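PDB 3HG7: D-isomer specific 2-hydroxyacid dehydrogenase family protein from Aeromonas salmonicida subsp. salmonicida, which probably works as an NAD-dependent oxidoreductase of the D-isomer specific 2-hydroxyacid dehydrogenase family. Local coordinates for residues M115-Y121 with H133-L138; R141-G147 with D196-L202; M251-F257 with N273-H279. The protein carries 1 engineered substitution. All blocks are in the same frame, centred on the assembly; numbering follows the deposited sequence.

Interaction 1: M115-Y121 with H133-L138; sequences MRQLPLY and HPYQGL
Tyr-135 CE1 lies over one face of the Arg-116 guanidinium, near its centre and 3.3 Å from Arg-116 CZ, the two planes 21° apart. Arg-116 CD is the atom over the tyrosine ring itself, as a CH-pi contact. A bend at chi2 (-46°) turns the arginine chain along the ring. At the guanidinium edge, in its plane, a water accepts from Arg-116 NE and donates to Gln-136 O, which would help hold the rotation of the group.

The His-133 ring is met differently. Leu-120 CD1 sits over one face of the imidazole, 4.2 Å from its centroid, while Tyr-121 OH lies at the edge. Leu-120 CD2 covers one face of the Tyr-121 ring, whose edge meets Arg-116 O and a water. The tyrosine hydroxyl accepts from His-133 N at 3.0 Å, with an N-H...O angle of 149°. It also donates to that water, 2.5 Å from Tyr-121 OH, which in turn donates to Gln-117 OE1 and His-133 O; the amide plane of Gln-117 stands nearly perpendicular to the imidazole. His-133 NE2 is bonded to Gln-124.

Farther along, another water links Met-115 O to Gln-136 N, and Met-115 CG packs 4.0 Å from Leu-138 CD2. Leu-138 also leans on Leu-111 and Leu-112 of helix 100-115, making this the more buried end of a surface contact.

Gln-117, with positive phi, closes helix 100-115 in a Schellman motif and serves as N-cap position for helix 118-126. The contact therefore lays the loop leading to strand 142-146 across a helix-to-helix corner, largely through water bridges and an arginine side chain laid over a tyrosine ring.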
loop_
_atom_site.group_PDB
_atom_site.type_symbol
_atom_site.label_atom_id
_atom_site.label_comp_id
_atom_site.label_asym_id
_atom_site.label_seq_id
_atom_site.Cartn_x
_atom_site.Cartn_y
_atom_site.Cartn_z
ATOM N N MET A 115 -9.741 -19.666 0.764
ATOM C CA MET A 115 -9.794 -20.936 0.014
ATOM C C MET A 115 -9.918 -22.185 0.905
ATOM O O MET A 115 -10.610 -23.130 0.539
ATOM C CB MET A 115 -8.562 -21.030 -0.916
ATOM C CG MET A 115 -8.567 -20.116 -2.180
ATOM S SD MET A 115 -10.015 -20.267 -3.261
ATOM C CE MET A 115 -9.746 -21.896 -4.026
ATOM N N ARG A 116 -9.259 -22.183 2.058
ATOM C CA ARG A 116 -9.213 -23.341 2.934
ATOM C C ARG A 116 -10.187 -23.211 4.089
ATOM O O ARG A 116 -10.209 -24.030 5.015
ATOM C CB ARG A 116 -7.803 -23.551 3.483
ATOM C CG ARG A 116 -6.799 -24.075 2.451
ATOM C CD ARG A 116 -7.354 -25.251 1.603
ATOM N NE ARG A 116 -6.317 -25.695 0.699
ATOM C CZ ARG A 116 -5.489 -26.710 0.957
ATOM N NH1 ARG A 116 -5.604 -27.401 2.084
ATOM N NH2 ARG A 116 -4.545 -27.029 0.070
ATOM N N GLN A 117 -10.940 -22.117 4.049
ATOM C CA GLN A 117 -11.984 -21.859 5.034
ATOM C C GLN A 117 -11.497 -21.873 6.471
ATOM O O GLN A 117 -12.146 -22.446 7.340
ATOM C CB GLN A 117 -13.138 -22.841 4.814
ATOM C CG GLN A 117 -13.606 -22.796 3.386
ATOM C CD GLN A 117 -14.833 -23.594 3.198
ATOM O OE1 GLN A 117 -14.800 -24.829 3.125
ATOM N NE2 GLN A 117 -15.958 -22.893 3.135
ATOM N N LEU A 118 -10.376 -21.208 6.758
ATOM C CA LEU A 118 -9.845 -21.250 8.126
ATOM C C LEU A 118 -10.817 -20.723 9.166
ATOM O O LEU A 118 -10.931 -21.319 10.244
ATOM C CB LEU A 118 -8.484 -20.550 8.285
ATOM C CG LEU A 118 -7.314 -20.870 7.332
ATOM C CD1 LEU A 118 -5.902 -20.502 7.912
ATOM C CD2 LEU A 118 -7.295 -22.241 6.744
ATOM N N PRO A 119 -11.521 -19.613 8.864
ATOM C CA PRO A 119 -12.433 -19.099 9.896
ATOM C C PRO A 119 -13.553 -20.092 10.228
ATOM O O PRO A 119 -13.969 -20.194 11.379
ATOM C CB PRO A 119 -12.957 -17.785 9.276
ATOM C CG PRO A 119 -11.923 -17.391 8.266
ATOM C CD PRO A 119 -11.503 -18.754 7.668
ATOM N N LEU A 120 -14.011 -20.842 9.239
ATOM C CA LEU A 120 -15.035 -21.855 9.485
ATOM C C LEU A 120 -14.483 -22.903 10.437
ATOM O O LEU A 120 -15.128 -23.302 11.406
ATOM C CB LEU A 120 -15.478 -22.499 8.148
ATOM C CG LEU A 120 -16.386 -23.720 8.196
ATOM C CD1 LEU A 120 -17.052 -23.928 6.857
ATOM C CD2 LEU A 120 -15.622 -25.000 8.487
ATOM N N TYR A 121 -13.243 -23.340 10.189
ATOM C CA TYR A 121 -12.646 -24.378 11.029
ATOM C C TYR A 121 -12.398 -23.907 12.438
ATOM O O TYR A 121 -12.567 -24.681 13.366
ATOM C CB TYR A 121 -11.380 -24.980 10.369
ATOM C CG TYR A 121 -11.801 -25.822 9.194
ATOM C CD1 TYR A 121 -12.534 -27.008 9.385
ATOM C CD2 TYR A 121 -11.547 -25.404 7.888
ATOM C CE1 TYR A 121 -12.965 -27.754 8.295
ATOM C CE2 TYR A 121 -11.978 -26.127 6.812
ATOM C CZ TYR A 121 -12.682 -27.307 7.002
ATOM O OH TYR A 121 -13.067 -28.001 5.875
ATOM N N HIS A 133 -15.100 -30.006 4.875
ATOM C CA HIS A 133 -15.901 -29.458 3.769
ATOM C C HIS A 133 -15.088 -29.417 2.475
ATOM O O HIS A 133 -13.867 -29.387 2.537
ATOM C CB HIS A 133 -16.348 -28.036 4.119
ATOM C CG HIS A 133 -17.124 -27.987 5.396
ATOM N ND1 HIS A 133 -18.499 -28.139 5.435
ATOM C CD2 HIS A 133 -16.708 -27.977 6.687
ATOM C CE1 HIS A 133 -18.895 -28.171 6.702
ATOM N NE2 HIS A 133 -17.826 -28.043 7.478
ATOM N N PRO A 134 -15.761 -29.362 1.316
ATOM C CA PRO A 134 -15.022 -29.276 0.054
ATOM C C PRO A 134 -14.164 -28.015 -0.054
ATOM O O PRO A 134 -14.514 -26.940 0.414
ATOM C CB PRO A 134 -16.114 -29.207 -1.017
ATOM C CG PRO A 134 -17.400 -29.454 -0.338
ATOM C CD PRO A 134 -17.210 -29.600 1.108
ATOM N N TYR A 135 -13.049 -28.164 -0.745
ATOM C CA TYR A 135 -12.238 -27.021 -1.104
ATOM C C TYR A 135 -11.516 -27.348 -2.405
ATOM O O TYR A 135 -11.557 -28.493 -2.887
ATOM C CB TYR A 135 -11.273 -26.684 0.023
ATOM C CG TYR A 135 -10.195 -27.715 0.295
ATOM C CD1 TYR A 135 -8.951 -27.662 -0.398
ATOM C CD2 TYR A 135 -10.365 -28.681 1.261
ATOM C CE1 TYR A 135 -7.949 -28.597 -0.117
ATOM C CE2 TYR A 135 -9.362 -29.618 1.534
ATOM C CZ TYR A 135 -8.157 -29.529 0.868
ATOM O OH TYR A 135 -7.195 -30.449 1.164
ATOM N N GLN A 136 -10.879 -26.333 -2.982
ATOM C CA GLN A 136 -10.046 -26.519 -4.170
ATOM C C GLN A 136 -8.630 -26.006 -3.938
ATOM O O GLN A 136 -8.393 -25.172 -3.080
ATOM C CB GLN A 136 -10.641 -25.799 -5.397
ATOM C CG GLN A 136 -12.020 -26.316 -5.839
ATOM C CD GLN A 136 -12.218 -26.306 -7.353
ATOM O OE1 GLN A 136 -11.415 -25.741 -8.100
ATOM N NE2 GLN A 136 -13.291 -26.955 -7.815
ATOM N N GLY A 137 -7.687 -26.492 -4.747
ATOM C CA GLY A 137 -6.336 -25.930 -4.694
ATOM C C GLY A 137 -6.232 -24.707 -5.566
ATOM O O GLY A 137 -7.135 -24.425 -6.351
ATOM N N LEU A 138 -5.108 -23.988 -5.445
ATOM C CA LEU A 138 -4.815 -22.870 -6.326
ATOM C C LEU A 138 -4.329 -23.274 -7.717
ATOM O O LEU A 138 -4.363 -22.458 -8.640
ATOM C CB LEU A 138 -3.775 -21.966 -5.678
ATOM C CG LEU A 138 -4.300 -21.216 -4.441
ATOM C CD1 LEU A 138 -3.239 -20.255 -3.970
ATOM C CD2 LEU A 138 -5.580 -20.470 -4.812
HETATM O O HOH W 1 -11.746 -23.679 -1.802
HETATM O O HOH W 2 -6.391 -23.887 -1.681
HETATM O O HOH W 3 -12.684 -27.055 3.633
#

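Interaction 2: R141-G147 with D196-L202; sequences RTLLILG and DVIVSVL
Arg-141 and Asp-196 cross at about a right angle, their guanidinium and carboxylate planes 44° apart. Asp-196 OD1 lies over one face of the guanidinium, and the long salt bridge between Arg-141 NE and Asp-196 OD2 (3.7 Å) is one of charge alone, with no N-H aimed at the oxygen. Asp-196 OD2 instead takes the backbone N-H of Thr-142 at 2.8 Å, on its anti side, in a nearly straight bond tilted 24° out of the carboxylate plane. Asp-196 OD1 has a salt bridge to Lys-221, so two positive groups would favour the charged carboxylate. Thr-142 O receives both Asp-196 N and Val-197 N.

Beyond this end the strands run parallel. Leu-143, with CG anti to its own N (chi1 -180°), reaches across with CD1 to Val-197 CG1 at 3.8 Å and to Val-199 CG2; helix 100-115 covers all three. Ile-145 and Val-201 lie side by side, pointing the same way, against helix 150-161. On the other face Leu-144 and Ile-198 pack against helix 188-193. Past the strand end, Leu-202 crosses Leu-146 obliquely.

Gly-147, following strand 142-146, begins a GxGxxG pattern, consistent with the dinucleotide-binding turn of a Rossmann fold.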
loop_
_atom_site.group_PDB
_atom_site.type_symbol
_atom_site.label_atom_id
_atom_site.label_comp_id
_atom_site.label_asym_id
_atom_site.label_seq_id
_atom_site.Cartn_x
_atom_site.Cartn_y
_atom_site.Cartn_z
ATOM N N ARG A 141 -5.693 -21.902 -11.330
ATOM C CA ARG A 141 -6.603 -20.774 -11.206
ATOM C C ARG A 141 -5.923 -19.520 -11.749
ATOM O O ARG A 141 -4.696 -19.483 -11.835
ATOM C CB ARG A 141 -6.937 -20.558 -9.735
ATOM C CG ARG A 141 -7.229 -21.822 -8.999
ATOM C CD ARG A 141 -8.682 -22.092 -9.000
ATOM N NE ARG A 141 -9.455 -21.008 -8.390
ATOM C CZ ARG A 141 -10.697 -21.164 -7.948
ATOM N NH1 ARG A 141 -11.362 -20.141 -7.443
ATOM N NH2 ARG A 141 -11.273 -22.363 -8.015
ATOM N N THR A 142 -6.716 -18.507 -12.109
ATOM C CA THR A 142 -6.182 -17.301 -12.746
ATOM C C THR A 142 -6.124 -16.117 -11.807
ATOM O O THR A 142 -7.157 -15.675 -11.270
ATOM C CB THR A 142 -7.053 -16.824 -13.894
ATOM O OG1 THR A 142 -8.411 -16.758 -13.427
ATOM C CG2 THR A 142 -6.949 -17.773 -15.071
ATOM N N LEU A 143 -4.914 -15.586 -11.661
ATOM C CA LEU A 143 -4.682 -14.378 -10.871
ATOM C C LEU A 143 -4.625 -13.222 -11.858
ATOM O O LEU A 143 -3.827 -13.267 -12.774
ATOM C CB LEU A 143 -3.349 -14.485 -10.118
ATOM C CG LEU A 143 -2.906 -13.324 -9.213
ATOM C CD1 LEU A 143 -4.007 -12.908 -8.240
ATOM C CD2 LEU A 143 -1.617 -13.640 -8.434
ATOM N N LEU A 144 -5.498 -12.227 -11.689
ATOM C CA LEU A 144 -5.380 -10.935 -12.385
ATOM C C LEU A 144 -4.834 -9.873 -11.434
ATOM O O LEU A 144 -5.416 -9.650 -10.358
ATOM C CB LEU A 144 -6.750 -10.463 -12.860
ATOM C CG LEU A 144 -6.749 -9.124 -13.590
ATOM C CD1 LEU A 144 -5.764 -9.154 -14.761
ATOM C CD2 LEU A 144 -8.144 -8.755 -14.044
ATOM N N ILE A 145 -3.758 -9.196 -11.836
ATOM C CA ILE A 145 -3.179 -8.116 -11.030
ATOM C C ILE A 145 -3.215 -6.805 -11.826
ATOM O O ILE A 145 -2.785 -6.767 -12.995
ATOM C CB ILE A 145 -1.723 -8.422 -10.591
ATOM C CG1 ILE A 145 -1.644 -9.776 -9.879
ATOM C CG2 ILE A 145 -1.160 -7.261 -9.720
ATOM C CD1 ILE A 145 -0.216 -10.237 -9.538
ATOM N N LEU A 146 -3.777 -5.773 -11.202
ATOM C CA LEU A 146 -3.778 -4.408 -11.730
ATOM C C LEU A 146 -2.636 -3.647 -11.087
ATOM O O LEU A 146 -2.658 -3.332 -9.899
ATOM C CB LEU A 146 -5.109 -3.700 -11.449
ATOM C CG LEU A 146 -6.407 -4.479 -11.647
ATOM C CD1 LEU A 146 -7.565 -3.508 -11.603
ATOM C CD2 LEU A 146 -6.411 -5.249 -12.954
ATOM N N GLY A 147 -1.622 -3.368 -11.888
ATOM C CA GLY A 147 -0.417 -2.707 -11.406
ATOM C C GLY A 147 0.736 -3.666 -11.599
ATOM O O GLY A 147 0.701 -4.801 -11.118
ATOM N N ASP A 196 -10.091 -15.527 -11.218
ATOM C CA ASP A 196 -10.586 -16.138 -9.984
ATOM C C ASP A 196 -10.266 -15.238 -8.799
ATOM O O ASP A 196 -11.052 -15.136 -7.845
ATOM C CB ASP A 196 -9.964 -17.513 -9.791
ATOM C CG ASP A 196 -10.332 -18.453 -10.905
ATOM O OD1 ASP A 196 -11.547 -18.523 -11.212
ATOM O OD2 ASP A 196 -9.415 -19.078 -11.493
ATOM N N VAL A 197 -9.094 -14.612 -8.881
ATOM C CA VAL A 197 -8.621 -13.690 -7.860
ATOM C C VAL A 197 -8.205 -12.430 -8.607
ATOM O O VAL A 197 -7.549 -12.516 -9.660
ATOM C CB VAL A 197 -7.411 -14.255 -7.084
ATOM C CG1 VAL A 197 -7.034 -13.318 -5.933
ATOM C CG2 VAL A 197 -7.723 -15.646 -6.507
ATOM N N ILE A 198 -8.594 -11.277 -8.074
ATOM C CA ILE A 198 -8.232 -9.983 -8.642
ATOM C C ILE A 198 -7.507 -9.168 -7.585
ATOM O O ILE A 198 -7.994 -9.044 -6.451
ATOM C CB ILE A 198 -9.471 -9.185 -9.105
ATOM C CG1 ILE A 198 -10.355 -10.017 -10.038
ATOM C CG2 ILE A 198 -9.038 -7.924 -9.859
ATOM C CD1 ILE A 198 -11.814 -9.642 -9.962
ATOM N N VAL A 199 -6.341 -8.628 -7.944
ATOM C CA VAL A 199 -5.584 -7.794 -7.007
ATOM C C VAL A 199 -5.399 -6.407 -7.625
ATOM O O VAL A 199 -4.657 -6.249 -8.595
ATOM C CB VAL A 199 -4.223 -8.439 -6.588
ATOM C CG1 VAL A 199 -3.463 -7.526 -5.629
ATOM C CG2 VAL A 199 -4.460 -9.754 -5.846
ATOM N N SER A 200 -6.107 -5.431 -7.072
ATOM C CA SER A 200 -5.946 -4.023 -7.441
ATOM C C SER A 200 -4.859 -3.306 -6.621
ATOM O O SER A 200 -4.952 -3.172 -5.397
ATOM C CB SER A 200 -7.288 -3.296 -7.325
ATOM O OG SER A 200 -7.209 -2.000 -7.895
ATOM N N VAL A 201 -3.799 -2.885 -7.298
ATOM C CA VAL A 201 -2.711 -2.192 -6.638
ATOM C C VAL A 201 -2.423 -0.929 -7.443
ATOM O O VAL A 201 -1.278 -0.666 -7.800
ATOM C CB VAL A 201 -1.393 -3.005 -6.596
ATOM C CG1 VAL A 201 -0.612 -2.666 -5.309
ATOM C CG2 VAL A 201 -1.617 -4.491 -6.728
ATOM N N LEU A 202 -3.464 -0.165 -7.753
ATOM C CA LEU A 202 -3.312 0.928 -8.718
ATOM C C LEU A 202 -3.030 2.257 -8.040
ATOM O O LEU A 202 -3.603 2.539 -6.979
ATOM C CB LEU A 202 -4.566 1.080 -9.565
ATOM C CG LEU A 202 -4.841 0.087 -10.687
ATOM C CD1 LEU A 202 -6.268 0.290 -11.107
ATOM C CD2 LEU A 202 -3.891 0.237 -11.885
#

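Interaction 3: M251-F257 with N273-H279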
loop_
_atom_site.group_PDB
_atom_site.type_symbol
_atom_site.label_atom_id
_atom_site.label_comp_id
_atom_site.label_asym_id
_atom_site.label_seq_id
_atom_site.Cartn_x
_atom_site.Cartn_y
_atom_site.Cartn_z
ATOM N N MET A 251 -16.068 -12.540 -2.799
ATOM C CA MET A 251 -15.537 -11.961 -1.573
ATOM C C MET A 251 -14.752 -10.723 -1.933
ATOM O O MET A 251 -14.255 -10.606 -3.062
ATOM C CB MET A 251 -14.615 -12.969 -0.871
ATOM C CG MET A 251 -15.316 -14.175 -0.188
ATOM S SD MET A 251 -15.782 -13.935 1.550
ATOM C CE MET A 251 -14.568 -12.697 2.016
ATOM N N ALA A 252 -14.611 -9.805 -0.975
ATOM C CA ALA A 252 -13.697 -8.677 -1.138
ATOM C C ALA A 252 -12.773 -8.564 0.092
ATOM O O ALA A 252 -13.226 -8.759 1.216
ATOM C CB ALA A 252 -14.465 -7.404 -1.313
ATOM N N VAL A 253 -11.496 -8.297 -0.146
ATOM C CA VAL A 253 -10.527 -8.049 0.944
ATOM C C VAL A 253 -9.971 -6.673 0.719
ATOM O O VAL A 253 -9.264 -6.443 -0.267
ATOM C CB VAL A 253 -9.354 -9.076 0.923
ATOM C CG1 VAL A 253 -8.367 -8.843 2.108
ATOM C CG2 VAL A 253 -9.900 -10.500 0.959
ATOM N N LEU A 254 -10.254 -5.765 1.647
ATOM C CA LEU A 254 -9.889 -4.376 1.447
ATOM C C LEU A 254 -8.991 -3.894 2.558
ATOM O O LEU A 254 -9.361 -4.001 3.726
ATOM C CB LEU A 254 -11.134 -3.489 1.423
ATOM C CG LEU A 254 -12.267 -3.751 0.427
ATOM C CD1 LEU A 254 -13.151 -2.524 0.420
ATOM C CD2 LEU A 254 -11.737 -4.053 -0.963
ATOM N N ASP A 255 -7.819 -3.382 2.183
ATOM C CA ASP A 255 -6.866 -2.840 3.153
ATOM C C ASP A 255 -6.968 -1.298 3.176
ATOM O O ASP A 255 -6.528 -0.647 4.116
ATOM C CB ASP A 255 -5.438 -3.279 2.809
ATOM C CG ASP A 255 -4.443 -2.928 3.896
ATOM O OD1 ASP A 255 -4.746 -3.202 5.092
ATOM O OD2 ASP A 255 -3.392 -2.322 3.559
ATOM N N VAL A 256 -7.603 -0.744 2.148
ATOM C CA VAL A 256 -7.650 0.724 1.951
ATOM C C VAL A 256 -9.062 1.186 1.622
ATOM O O VAL A 256 -9.882 0.415 1.117
ATOM C CB VAL A 256 -6.684 1.178 0.860
ATOM C CG1 VAL A 256 -5.251 0.958 1.311
ATOM C CG2 VAL A 256 -6.987 0.464 -0.490
ATOM N N PHE A 257 -9.352 2.449 1.936
ATOM C CA PHE A 257 -10.730 2.910 1.930
ATOM C C PHE A 257 -10.831 4.363 1.501
ATOM O O PHE A 257 -9.859 5.112 1.628
ATOM C CB PHE A 257 -11.345 2.692 3.309
ATOM C CG PHE A 257 -11.325 1.253 3.730
ATOM C CD1 PHE A 257 -12.334 0.378 3.301
ATOM C CD2 PHE A 257 -10.267 0.750 4.493
ATOM C CE1 PHE A 257 -12.306 -0.966 3.658
ATOM C CE2 PHE A 257 -10.223 -0.591 4.838
ATOM C CZ PHE A 257 -11.253 -1.445 4.428
ATOM N N ASN A 273 -19.211 -11.166 3.555
ATOM C CA ASN A 273 -18.172 -11.578 2.610
ATOM C C ASN A 273 -17.256 -10.414 2.242
ATOM O O ASN A 273 -16.722 -10.332 1.134
ATOM C CB ASN A 273 -18.798 -12.236 1.360
ATOM C CG ASN A 273 -19.845 -11.363 0.712
ATOM O OD1 ASN A 273 -20.268 -10.344 1.279
ATOM N ND2 ASN A 273 -20.280 -11.751 -0.483
ATOM N N LEU A 274 -17.059 -9.523 3.208
ATOM C CA LEU A 274 -16.121 -8.438 3.062
ATOM C C LEU A 274 -15.163 -8.582 4.240
ATOM O O LEU A 274 -15.611 -8.712 5.362
ATOM C CB LEU A 274 -16.836 -7.080 3.157
ATOM C CG LEU A 274 -16.106 -5.834 2.635
ATOM C CD1 LEU A 274 -17.004 -4.600 2.709
ATOM C CD2 LEU A 274 -14.847 -5.539 3.379
ATOM N N ILE A 275 -13.865 -8.560 3.965
ATOM C CA ILE A 275 -12.865 -8.614 5.024
ATOM C C ILE A 275 -12.129 -7.281 5.047
ATOM O O ILE A 275 -11.728 -6.757 4.005
ATOM C CB ILE A 275 -11.893 -9.784 4.837
ATOM C CG1 ILE A 275 -12.632 -11.113 5.092
ATOM C CG2 ILE A 275 -10.625 -9.574 5.716
ATOM C CD1 ILE A 275 -11.860 -12.312 4.738
ATOM N N ILE A 276 -11.904 -6.764 6.242
ATOM C CA ILE A 276 -11.313 -5.440 6.412
ATOM C C ILE A 276 -10.030 -5.516 7.223
ATOM O O ILE A 276 -10.011 -6.113 8.290
ATOM C CB ILE A 276 -12.271 -4.514 7.174
ATOM C CG1 ILE A 276 -13.481 -4.143 6.308
ATOM C CG2 ILE A 276 -11.545 -3.249 7.642
ATOM C CD1 ILE A 276 -14.642 -3.660 7.112
ATOM N N THR A 277 -8.977 -4.898 6.716
ATOM C CA THR A 277 -7.764 -4.721 7.492
ATOM C C THR A 277 -7.429 -3.227 7.570
ATOM O O THR A 277 -7.657 -2.501 6.603
ATOM C CB THR A 277 -6.601 -5.541 6.925
ATOM O OG1 THR A 277 -6.388 -5.236 5.532
ATOM C CG2 THR A 277 -6.894 -7.027 7.101
ATOM N N PRO A 278 -6.849 -2.778 8.694
ATOM C CA PRO A 278 -6.676 -1.316 8.896
ATOM C C PRO A 278 -5.439 -0.726 8.227
ATOM O O PRO A 278 -4.536 -0.226 8.907
ATOM C CB PRO A 278 -6.608 -1.191 10.410
ATOM C CG PRO A 278 -6.008 -2.522 10.877
ATOM C CD PRO A 278 -6.531 -3.560 9.912
ATOM N N HIS A 279 -5.413 -0.779 6.892
ATOM C CA HIS A 279 -4.307 -0.257 6.102
ATOM C C HIS A 279 -2.936 -0.688 6.641
ATOM O O HIS A 279 -2.081 0.144 6.951
ATOM C CB HIS A 279 -4.419 1.271 5.990
ATOM C CG HIS A 279 -3.724 1.842 4.794
ATOM N ND1 HIS A 279 -3.832 3.168 4.439
ATOM C CD2 HIS A 279 -2.936 1.264 3.855
ATOM C CE1 HIS A 279 -3.120 3.391 3.345
ATOM N NE2 HIS A 279 -2.571 2.251 2.965
#
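Leu-254 CG packs 4.3 Å from Leu-274 CD2 on one face of the paired strands, where helix 237-245 covers Ala-252 and Leu-254. The reverse face carries Val-253 against Ile-275, with the bent Met-251 chain placing CE 3.9 Å from Ile-275 CD1 and its sulfur beside Asn-273 CB. Farther out, Phe-257 meets Ile-276 at about a right angle, Phe-257 CZ lying 3.7 Å from Ile-276 CG2. The CG of Phe-257 is turned beside its own N, opposite the carbonyl carbon (chi1 -59°), and the ring reaches back toward strand 274-276, presenting its edge to Thr-277 O.

Four backbone bonds hold these parallel strands together, from Ala-252 N to Asn-273 O at one end to Thr-277 N to Leu-254 O at the other. They form one margin of the seven-stranded parallel sheet of the Rossmann-type domain, strand 274-276 being outermost within the chain.

Past the strand ends the contact turns polar. Thr-277 OG1 donates to Asp-255 OD1 at 2.7 Å, meeting it on the anti side and 21° out of the carboxylate plane; the threonine hydroxyl is also bonded to Tyr-106. Asp-255 OD1 accepts from Asn-280 N, and OD2 is bonded to Ser-281, so both carboxylate oxygens are gripped. Pro-278 centres an inverse gamma turn that swings His-279 back, where Val-256 CG1 sits over one face of the imidazole, 3.6 Å from its centroid. Asp-255 OD2 lies at the edge of that ring. His-279 ND1 is bonded to Glu-260, while NE2 makes a weak hydrogen bond to a glycerol, probably from the crystallisation liquor.

Interactions 2 and 3 belong to the same seven-stranded parallel sheet, their centres about 15 Å apart, with strand 225-228 between strands 197-200 and 251-254. Helix 100-115 touches side chains of both. Interaction 1 lies at the surface where that helix ends, and its loop 133-138 runs on into strand 142-146; it touches interaction 2 through Met-115 CE and Arg-141 CZ, 4.1 Å apart. Interaction 3 stays about 6 Å from each of the others at the nearest atoms. The His-279 and Glu-260 pair is consistent with the histidine-glutamate pair of this dehydrogenase family, and the strand ends carrying Gly-147 would border the cofactor site. Glycerol lies about 3 Å from the His-279 side chain and about 6 Å from that of Val-201.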